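PDB 6AHP: flagellar protein FliL from Vibrio alginolyticus, which assists the function of the bacterial flagellar motor and has a stomatin-like periplasmic core. Local coordinates for residues Leu35-Ala40 with Glu44-His49. Residues are numbered along the deposited sequence; the frame is centred on the assembly and turned at random.
Sequences LMVRGA and ELARYH
Leu35, near the end of strand 26-38, reaches the following helix with one branch: its CD1 methyl meets the CB of Ala46 at 4.2 Å. Two residues on, Val37 points the same way and brings its CG1 to that same CB, 4.1 Å off. With CG1 anti to the carbonyl carbon and beside the backbone N (chi1 -50°), this is the branch that faces Ala46. The single methyl of Ala46 is thus met by both aliphatic side chains. Leu35, Val37 and Ala46 are all buried; Val98 also packs on Ala46, and Val10 and Val102, from the two flanking strands, touch Leu35. Met36 and Arg38 send their side chains to the opposite face of the strand, where Arg38 forms a salt bridge with Glu100. At Gly39, the N-cap position, the chain turns with a positive phi of 99°, and the carbonyl of Arg38 just before it accepts a hydrogen bond from the Asn42 side chain. Ala40 then opens the helix: its O takes the backbone N-H of Glu44 at 3.0 Å, nearly straight at 164°. The CB of Glu44 lies 3.7 Å from that same Ala40 O. Together these contacts make a short strand-to-helix connection, in which helix 40-48 turns back to pack against the C-terminal end of the central strand of the antiparallel sheet in the periplasmic core of FliL, whose family belongs to the SPFH clan of stomatin-like domains.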
ATOM      1  N   LEU A  35       6.263 -13.842  -0.966  1.00 24.18           N
ATOM      2  CA  LEU A  35       6.762 -13.565  -2.305  1.00 25.44           C
ATOM      3  C   LEU A  35       7.705 -14.678  -2.749  1.00 24.50           C
ATOM      4  O   LEU A  35       8.624 -15.051  -2.011  1.00 24.81           O
ATOM      5  CB  LEU A  35       7.492 -12.212  -2.360  1.00 22.94           C
ATOM      6  CG  LEU A  35       6.704 -11.067  -1.702  1.00 23.72           C
ATOM      7  CD1 LEU A  35       7.612  -9.882  -1.454  1.00 21.62           C
ATOM      8  CD2 LEU A  35       5.454 -10.691  -2.571  1.00 23.81           C
ATOM      9  N   MET A  36       7.489 -15.177  -3.961  1.00 21.36           N
ATOM     10  CA  MET A  36       8.420 -16.089  -4.606  1.00 23.87           C
ATOM     11  C   MET A  36       9.349 -15.284  -5.513  1.00 21.62           C
ATOM     12  O   MET A  36       8.883 -14.503  -6.346  1.00 23.78           O
ATOM     13  CB  MET A  36       7.659 -17.136  -5.410  1.00 21.54           C
ATOM     14  CG  MET A  36       8.514 -18.232  -6.017  1.00 25.07           C
ATOM     15  SD  MET A  36       7.349 -19.434  -6.733  1.00 35.04           S
ATOM     16  CE  MET A  36       7.866 -19.357  -8.438  1.00 36.26           C
ATOM     17  N   VAL A  37      10.657 -15.437  -5.309  1.00 19.62           N
ATOM     18  CA  VAL A  37      11.649 -14.703  -6.076  1.00 26.44           C
ATOM     19  C   VAL A  37      12.693 -15.705  -6.557  1.00 27.30           C
ATOM     20  O   VAL A  37      12.817 -16.809  -6.019  1.00 27.29           O
ATOM     21  CB  VAL A  37      12.336 -13.576  -5.252  1.00 21.29           C
ATOM     22  CG1 VAL A  37      11.288 -12.657  -4.515  1.00 21.97           C
ATOM     23  CG2 VAL A  37      13.292 -14.190  -4.238  1.00 23.35           C
ATOM     24  N   ARG A  38      13.473 -15.288  -7.554  1.00 24.54           N
ATOM     25  CA  ARG A  38      14.627 -16.049  -8.025  1.00 27.37           C
ATOM     26  C   ARG A  38      15.887 -15.206  -7.902  1.00 27.53           C
ATOM     27  O   ARG A  38      15.989 -14.145  -8.523  1.00 28.62           O
ATOM     28  CB  ARG A  38      14.421 -16.515  -9.467  1.00 30.68           C
ATOM     29  CG  ARG A  38      13.473 -17.739  -9.581  1.00 33.70           C
ATOM     30  CD  ARG A  38      13.320 -18.186 -11.033  1.00 39.99           C
ATOM     31  NE  ARG A  38      12.316 -19.237 -11.149  1.00 40.80           N
ATOM     32  CZ  ARG A  38      12.566 -20.519 -10.908  1.00 45.57           C
ATOM     33  NH1 ARG A  38      13.794 -20.883 -10.533  1.00 38.40           N
ATOM     34  NH2 ARG A  38      11.595 -21.432 -11.030  1.00 42.11           N
ATOM     35  N   GLY A  39      16.823 -15.669  -7.092  1.00 29.57           N
ATOM     36  CA  GLY A  39      18.159 -15.126  -7.010  1.00 29.89           C
ATOM     37  C   GLY A  39      18.333 -14.174  -5.837  1.00 28.89           C
ATOM     38  O   GLY A  39      17.378 -13.557  -5.332  1.00 23.84           O
ATOM     39  N   ALA A  40      19.597 -14.021  -5.429  1.00 26.77           N
ATOM     40  CA  ALA A  40      19.904 -13.217  -4.247  1.00 29.70           C
ATOM     41  C   ALA A  40      19.577 -11.741  -4.467  1.00 26.21           C
ATOM     42  O   ALA A  40      19.167 -11.056  -3.523  1.00 29.97           O
ATOM     43  CB  ALA A  40      21.381 -13.373  -3.855  1.00 34.34           C
ATOM     44  N   GLU A  44      17.013  -9.503  -2.126  1.00 28.23           N
ATOM     45  CA  GLU A  44      17.348  -8.308  -1.361  1.00 27.35           C
ATOM     46  C   GLU A  44      16.498  -7.117  -1.807  1.00 23.44           C
ATOM     47  O   GLU A  44      16.033  -6.331  -0.968  1.00 30.86           O
ATOM     48  CB  GLU A  44      18.851  -8.043  -1.470  1.00 34.03           C
ATOM     49  CG  GLU A  44      19.316  -7.335  -2.705  1.00 35.74           C
ATOM     50  CD  GLU A  44      20.622  -6.568  -2.453  1.00 52.11           C
ATOM     51  OE1 GLU A  44      21.148  -6.673  -1.322  1.00 51.95           O
ATOM     52  OE2 GLU A  44      21.112  -5.866  -3.375  1.00 58.50           O
ATOM     53  N   LEU A  45      16.203  -7.015  -3.105  1.00 25.57           N
ATOM     54  CA  LEU A  45      15.275  -5.989  -3.584  1.00 24.32           C
ATOM     55  C   LEU A  45      13.877  -6.157  -3.001  1.00 26.47           C
ATOM     56  O   LEU A  45      13.240  -5.171  -2.611  1.00 24.56           O
ATOM     57  CB  LEU A  45      15.198  -6.012  -5.104  1.00 24.50           C
ATOM     58  CG  LEU A  45      16.450  -5.458  -5.785  1.00 28.80           C
ATOM     59  CD1 LEU A  45      16.376  -5.680  -7.280  1.00 28.63           C
ATOM     60  CD2 LEU A  45      16.597  -3.948  -5.434  1.00 33.55           C
ATOM     61  N   ALA A  46      13.351  -7.391  -2.982  1.00 21.34           N
ATOM     62  CA  ALA A  46      12.006  -7.609  -2.447  1.00 22.26           C
ATOM     63  C   ALA A  46      11.927  -7.210  -0.980  1.00 26.05           C
ATOM     64  O   ALA A  46      10.910  -6.667  -0.523  1.00 23.55           O
ATOM     65  CB  ALA A  46      11.601  -9.082  -2.612  1.00 22.68           C
ATOM     66  N   ARG A  47      12.993  -7.476  -0.222  1.00 23.70           N
ATOM     67  CA  ARG A  47      12.993  -7.081   1.184  1.00 27.73           C
ATOM     68  C   ARG A  47      13.126  -5.562   1.334  1.00 27.74           C
ATOM     69  O   ARG A  47      12.444  -4.962   2.161  1.00 29.89           O
ATOM     70  CB  ARG A  47      14.119  -7.784   1.947  1.00 26.26           C
ATOM     71  CG  ARG A  47      14.090  -9.287   1.840  1.00 31.43           C
ATOM     72  CD  ARG A  47      15.140  -9.902   2.762  1.00 36.87           C
ATOM     73  NE  ARG A  47      15.115 -11.354   2.730  1.00 38.52           N
ATOM     74  CZ  ARG A  47      14.257 -12.094   3.423  1.00 41.59           C
ATOM     75  NH1 ARG A  47      13.352 -11.509   4.201  1.00 42.89           N
ATOM     76  NH2 ARG A  47      14.300 -13.417   3.335  1.00 41.69           N
ATOM     77  N   TYR A  48      13.984  -4.922   0.538  1.00 28.82           N
ATOM     78  CA  TYR A  48      14.182  -3.483   0.700  1.00 26.89           C
ATOM     79  C   TYR A  48      12.917  -2.698   0.338  1.00 29.68           C
ATOM     80  O   TYR A  48      12.572  -1.712   1.004  1.00 28.13           O
ATOM     81  CB  TYR A  48      15.373  -3.037  -0.147  1.00 32.82           C
ATOM     82  CG  TYR A  48      15.666  -1.537  -0.072  1.00 32.50           C
ATOM     83  CD1 TYR A  48      16.471  -1.002   0.953  1.00 31.52           C
ATOM     84  CD2 TYR A  48      15.163  -0.673  -1.017  1.00 27.36           C
ATOM     85  CE1 TYR A  48      16.726   0.363   1.028  1.00 30.26           C
ATOM     86  CE2 TYR A  48      15.424   0.702  -0.957  1.00 27.86           C
ATOM     87  CZ  TYR A  48      16.203   1.208   0.065  1.00 28.54           C
ATOM     88  OH  TYR A  48      16.447   2.560   0.112  1.00 28.53           O
ATOM     89  N   HIS A  49      12.214  -3.121  -0.718  1.00 27.16           N
ATOM     90  CA  HIS A  49      11.021  -2.446  -1.209  1.00 24.89           C
ATOM     91  C   HIS A  49       9.733  -2.975  -0.601  1.00 20.33           C
ATOM     92  O   HIS A  49       8.652  -2.727  -1.151  1.00 23.02           O
ATOM     93  CB  HIS A  49      10.982  -2.542  -2.731  1.00 24.43           C
ATOM     94  CG  HIS A  49      12.059  -1.737  -3.375  1.00 27.42           C
ATOM     95  ND1 HIS A  49      11.988  -0.364  -3.475  1.00 26.42           N
ATOM     96  CD2 HIS A  49      13.275  -2.085  -3.859  1.00 28.67           C
ATOM     97  CE1 HIS A  49      13.091   0.094  -4.043  1.00 24.98           C
ATOM     98  NE2 HIS A  49      13.886  -0.929  -4.287  1.00 28.59           N
TER